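Local coordinates for coat protein (Sulfolobus turreted icosahedral virus, PDB 2BBD) that forms the icosahedral shell of an archaeal virus as its major capsid protein, with an architecture pointing to common ancestry with eukaryotic and bacterial viruses, at residues Gly92-Pro100 / Ser109-Glu117. Numbering follows the deposited sequence.
Sequences GQNPAYPAP and SVNLNVMWE
Tyr97 and Asn113 trade two backbone hydrogen bonds, Tyr97 N to Asn113 O and Asn113 N to Tyr97 O, each 2.7 Å long and nearly straight. Both donors stand above the plane of the carbonyl they use. The short strand carries a classic beta bulge, Ala96 and Tyr97 together standing opposite the single residue Asn113, and a third bond, Met115 N to Pro95 O at 3.0 Å, follows beyond it. The pairing illustrates how a very short strand can form the edge of a sheet within one chain: 96-97 runs antiparallel to 108-123 at the border of a five-stranded antiparallel sheet, in one of the two sheet-rich halves of the chain, consistent with the double jelly-roll capsid fold, while the other side of 108-123 pairs with 29-43. The close packing lies where Leu112 and Val114 extend into the buried interior. Leu112 CD1 comes within 3.3 Å of Tyr97 O and also meets the ring of Pro98, whose CD lies 3.4 Å from Asn111 O. The cis peptide before Pro98 turns the chain here, and the proline ring crosses Val110 at about a right angle, CG against CG2. Ile41, Leu51 and Phe56 add to the surroundings of this ring. On the other face of the sheet the fit is looser and partly solvent-exposed. There the Tyr97 ring lies alongside the Asn113 amide, their planes only 20° apart, with Tyr97 CD1 4.1 Å from Asn113 CB. Asn113 CG is anti to the backbone N (chi1 177°), a setting that brings its amide toward Pro95, and Asn113 ND2 lies 3.9 Å from Pro95 CB. Farther along, Pro95 CD rests 4.1 Å from CB of selenomethionine Met115, the two side chains pointing the same way.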
ATOM      1  N   GLY A  92       7.154 -11.798   4.868  1.00 23.00           N
ATOM      2  CA  GLY A  92       8.395 -11.686   4.120  1.00 22.32           C
ATOM      3  C   GLY A  92       8.528 -12.617   2.928  1.00 21.71           C
ATOM      4  O   GLY A  92       9.569 -12.618   2.284  1.00 22.71           O
ATOM      5  N   GLN A  93       7.480 -13.390   2.625  1.00 23.39           N
ATOM      6  CA  GLN A  93       7.504 -14.354   1.518  1.00 23.85           C
ATOM      7  C   GLN A  93       7.119 -13.807   0.136  1.00 25.20           C
ATOM      8  O   GLN A  93       7.274 -14.501  -0.872  1.00 27.13           O
ATOM      9  CB  GLN A  93       6.595 -15.553   1.860  1.00 23.19           C
ATOM     10  CG  GLN A  93       7.088 -16.383   3.059  1.00 22.40           C
ATOM     11  CD  GLN A  93       6.008 -17.274   3.682  1.00 23.54           C
ATOM     12  OE1 GLN A  93       6.197 -17.827   4.778  1.00 27.21           O
ATOM     13  NE2 GLN A  93       4.883 -17.418   2.997  1.00 20.84           N
ATOM     14  N   ASN A  94       6.628 -12.574   0.075  1.00 23.89           N
ATOM     15  CA  ASN A  94       6.215 -12.010  -1.207  1.00 22.37           C
ATOM     16  C   ASN A  94       7.290 -12.087  -2.287  1.00 21.83           C
ATOM     17  O   ASN A  94       8.443 -11.708  -2.062  1.00 21.54           O
ATOM     18  CB  ASN A  94       5.787 -10.557  -1.041  1.00 21.57           C
ATOM     19  CG  ASN A  94       5.208  -9.983  -2.316  1.00 22.20           C
ATOM     20  OD1 ASN A  94       5.738  -9.019  -2.876  1.00 27.06           O
ATOM     21  ND2 ASN A  94       4.121 -10.578  -2.791  1.00 19.64           N
ATOM     22  N   PRO A  95       6.922 -12.575  -3.488  1.00 22.67           N
ATOM     23  CA  PRO A  95       7.916 -12.669  -4.566  1.00 21.53           C
ATOM     24  C   PRO A  95       8.532 -11.310  -4.880  1.00 20.38           C
ATOM     25  O   PRO A  95       7.837 -10.371  -5.251  1.00 21.78           O
ATOM     26  CB  PRO A  95       7.112 -13.230  -5.739  1.00 21.93           C
ATOM     27  CG  PRO A  95       6.067 -14.102  -5.036  1.00 21.03           C
ATOM     28  CD  PRO A  95       5.648 -13.208  -3.879  1.00 19.82           C
ATOM     29  N   ALA A  96       9.843 -11.211  -4.706  1.00 20.52           N
ATOM     30  CA  ALA A  96      10.555  -9.967  -4.972  1.00 22.74           C
ATOM     31  C   ALA A  96      11.940 -10.262  -5.538  1.00 20.43           C
ATOM     32  O   ALA A  96      12.944  -9.927  -4.938  1.00 22.09           O
ATOM     33  CB  ALA A  96      10.678  -9.135  -3.680  1.00 20.61           C
ATOM     34  N   TYR A  97      11.984 -10.896  -6.699  1.00 23.37           N
ATOM     35  CA  TYR A  97      13.251 -11.224  -7.330  1.00 20.39           C
ATOM     36  C   TYR A  97      13.578 -10.172  -8.389  1.00 20.94           C
ATOM     37  O   TYR A  97      12.685  -9.700  -9.107  1.00 22.30           O
ATOM     38  CB  TYR A  97      13.176 -12.605  -7.978  1.00 21.82           C
ATOM     39  CG  TYR A  97      12.808 -13.722  -7.025  1.00 22.46           C
ATOM     40  CD1 TYR A  97      11.470 -14.005  -6.726  1.00 25.10           C
ATOM     41  CD2 TYR A  97      13.796 -14.507  -6.428  1.00 24.94           C
ATOM     42  CE1 TYR A  97      11.131 -15.049  -5.853  1.00 24.53           C
ATOM     43  CE2 TYR A  97      13.466 -15.549  -5.557  1.00 27.18           C
ATOM     44  CZ  TYR A  97      12.133 -15.812  -5.275  1.00 26.08           C
ATOM     45  OH  TYR A  97      11.815 -16.833  -4.414  1.00 29.36           O
ATOM     46  N   PRO A  98      14.856  -9.762  -8.472  1.00 20.66           N
ATOM     47  CA  PRO A  98      15.959 -10.237  -7.628  1.00 21.25           C
ATOM     48  C   PRO A  98      16.069  -9.434  -6.327  1.00 22.22           C
ATOM     49  O   PRO A  98      15.632  -8.284  -6.260  1.00 22.15           O
ATOM     50  CB  PRO A  98      17.178 -10.033  -8.524  1.00 21.31           C
ATOM     51  CG  PRO A  98      16.846  -8.746  -9.197  1.00 19.24           C
ATOM     52  CD  PRO A  98      15.375  -8.938  -9.579  1.00 19.42           C
ATOM     53  N   ALA A  99      16.649 -10.044  -5.297  1.00 22.43           N
ATOM     54  CA  ALA A  99      16.825  -9.375  -4.017  1.00 23.61           C
ATOM     55  C   ALA A  99      17.781  -8.204  -4.193  1.00 25.55           C
ATOM     56  O   ALA A  99      18.663  -8.228  -5.052  1.00 28.08           O
ATOM     57  CB  ALA A  99      17.393 -10.350  -2.967  1.00 23.57           C
ATOM     58  N   PRO A 100      17.617  -7.159  -3.372  1.00 26.33           N
ATOM     59  CA  PRO A 100      18.473  -5.975  -3.431  1.00 25.18           C
ATOM     60  C   PRO A 100      19.933  -6.416  -3.296  1.00 24.57           C
ATOM     61  O   PRO A 100      20.222  -7.383  -2.606  1.00 24.55           O
ATOM     62  CB  PRO A 100      18.027  -5.168  -2.215  1.00 26.11           C
ATOM     63  CG  PRO A 100      16.639  -5.641  -1.950  1.00 25.07           C
ATOM     64  CD  PRO A 100      16.705  -7.097  -2.217  1.00 24.46           C
ATOM     65  N   SER A 109      22.417 -11.806 -17.090  1.00 26.88           N
ATOM     66  CA  SER A 109      21.159 -11.269 -16.610  1.00 27.50           C
ATOM     67  C   SER A 109      20.643 -12.090 -15.442  1.00 26.99           C
ATOM     68  O   SER A 109      21.156 -13.182 -15.163  1.00 26.06           O
ATOM     69  CB  SER A 109      20.126 -11.269 -17.741  1.00 31.74           C
ATOM     70  OG  SER A 109      19.869 -12.590 -18.170  1.00 34.76           O
ATOM     71  N   VAL A 110      19.647 -11.544 -14.749  1.00 23.18           N
ATOM     72  CA  VAL A 110      19.037 -12.230 -13.618  1.00 23.08           C
ATOM     73  C   VAL A 110      17.515 -12.216 -13.777  1.00 22.83           C
ATOM     74  O   VAL A 110      16.957 -11.382 -14.510  1.00 20.35           O
ATOM     75  CB  VAL A 110      19.447 -11.589 -12.242  1.00 21.82           C
ATOM     76  CG1 VAL A 110      20.945 -11.807 -11.991  1.00 20.87           C
ATOM     77  CG2 VAL A 110      19.114 -10.109 -12.210  1.00 17.99           C
ATOM     78  N   ASN A 111      16.846 -13.150 -13.105  1.00 22.74           N
ATOM     79  CA  ASN A 111      15.392 -13.249 -13.199  1.00 22.26           C
ATOM     80  C   ASN A 111      14.694 -12.163 -12.390  1.00 21.57           C
ATOM     81  O   ASN A 111      15.115 -11.830 -11.287  1.00 21.62           O
ATOM     82  CB  ASN A 111      14.911 -14.622 -12.710  1.00 22.74           C
ATOM     83  CG  ASN A 111      15.626 -15.768 -13.392  1.00 25.42           C
ATOM     84  OD1 ASN A 111      15.764 -15.783 -14.615  1.00 27.36           O
ATOM     85  ND2 ASN A 111      16.077 -16.748 -12.603  1.00 26.94           N
ATOM     86  N   LEU A 112      13.619 -11.621 -12.951  1.00 21.33           N
ATOM     87  CA  LEU A 112      12.835 -10.590 -12.288  1.00 20.94           C
ATOM     88  C   LEU A 112      11.416 -11.116 -12.034  1.00 22.24           C
ATOM     89  O   LEU A 112      10.759 -11.630 -12.951  1.00 21.11           O
ATOM     90  CB  LEU A 112      12.781  -9.336 -13.166  1.00 22.15           C
ATOM     91  CG  LEU A 112      11.850  -8.182 -12.781  1.00 24.85           C
ATOM     92  CD1 LEU A 112      12.312  -7.495 -11.484  1.00 25.43           C
ATOM     93  CD2 LEU A 112      11.844  -7.195 -13.926  1.00 21.60           C
ATOM     94  N   ASN A 113      10.959 -10.996 -10.787  1.00 21.24           N
ATOM     95  CA  ASN A 113       9.620 -11.440 -10.399  1.00 21.67           C
ATOM     96  C   ASN A 113       9.200 -10.711  -9.126  1.00 21.49           C
ATOM     97  O   ASN A 113       9.597 -11.078  -8.016  1.00 21.49           O
ATOM     98  CB  ASN A 113       9.589 -12.959 -10.182  1.00 21.79           C
ATOM     99  CG  ASN A 113       8.224 -13.461  -9.698  1.00 25.95           C
ATOM    100  OD1 ASN A 113       7.228 -12.747  -9.762  1.00 26.06           O
ATOM    101  ND2 ASN A 113       8.183 -14.696  -9.217  1.00 28.87           N
ATOM    102  N   VAL A 114       8.407  -9.661  -9.320  1.00 21.72           N
ATOM    103  CA  VAL A 114       7.906  -8.819  -8.247  1.00 20.63           C
ATOM    104  C   VAL A 114       6.376  -8.859  -8.226  1.00 20.76           C
ATOM    105  O   VAL A 114       5.720  -8.764  -9.270  1.00 19.72           O
ATOM    106  CB  VAL A 114       8.361  -7.358  -8.451  1.00 21.21           C
ATOM    107  CG1 VAL A 114       8.031  -6.519  -7.212  1.00 18.51           C
ATOM    108  CG2 VAL A 114       9.863  -7.318  -8.761  1.00 17.92           C
HETATM  109  N   MSE A 115       5.808  -8.982  -7.034  1.00 22.93           N
HETATM  110  CA  MSE A 115       4.363  -9.046  -6.901  1.00 22.72           C
HETATM  111  C   MSE A 115       3.769  -8.003  -5.959  1.00 23.66           C
HETATM  112  O   MSE A 115       4.393  -7.610  -4.962  1.00 22.84           O
HETATM  113  CB  MSE A 115       3.949 -10.437  -6.421  1.00 25.37           C
HETATM  114  CG  MSE A 115       2.447 -10.660  -6.452  1.00 33.66           C
HETATM  115 SE   MSE A 115       1.930 -12.361  -5.704  1.00 51.96          SE
HETATM  116  CE  MSE A 115       2.229 -13.491  -7.244  1.00 42.14           C
ATOM    117  N   TRP A 116       2.560  -7.557  -6.302  1.00 20.61           N
ATOM    118  CA  TRP A 116       1.796  -6.596  -5.508  1.00 21.50           C
ATOM    119  C   TRP A 116       0.343  -7.028  -5.608  1.00 22.85           C
ATOM    120  O   TRP A 116      -0.089  -7.525  -6.650  1.00 24.16           O
ATOM    121  CB  TRP A 116       1.868  -5.189  -6.079  1.00 18.98           C
ATOM    122  CG  TRP A 116       3.198  -4.538  -6.085  1.00 18.60           C
ATOM    123  CD1 TRP A 116       3.704  -3.694  -5.137  1.00 16.99           C
ATOM    124  CD2 TRP A 116       4.140  -4.547  -7.160  1.00 19.66           C
ATOM    125  NE1 TRP A 116       4.894  -3.163  -5.566  1.00 17.43           N
ATOM    126  CE2 TRP A 116       5.186  -3.667  -6.806  1.00 17.22           C
ATOM    127  CE3 TRP A 116       4.201  -5.209  -8.395  1.00 19.88           C
ATOM    128  CZ2 TRP A 116       6.278  -3.422  -7.646  1.00 19.93           C
ATOM    129  CZ3 TRP A 116       5.297  -4.967  -9.230  1.00 17.15           C
ATOM    130  CH2 TRP A 116       6.315  -4.077  -8.848  1.00 18.03           C
ATOM    131  N   GLU A 117      -0.411  -6.838  -4.531  1.00 25.00           N
ATOM    132  CA  GLU A 117      -1.825  -7.183  -4.539  1.00 25.36           C
ATOM    133  C   GLU A 117      -2.640  -6.030  -3.997  1.00 25.49           C
ATOM    134  O   GLU A 117      -2.178  -5.276  -3.136  1.00 26.95           O
ATOM    135  CB  GLU A 117      -2.108  -8.427  -3.698  1.00 28.44           C
ATOM    136  CG  GLU A 117      -1.480  -9.688  -4.233  1.00 31.73           C
ATOM    137  CD  GLU A 117      -2.077 -10.947  -3.627  1.00 35.71           C
ATOM    138  OE1 GLU A 117      -2.300 -10.978  -2.393  1.00 38.07           O
ATOM    139  OE2 GLU A 117      -2.311 -11.910  -4.390  1.00 36.67           O
TER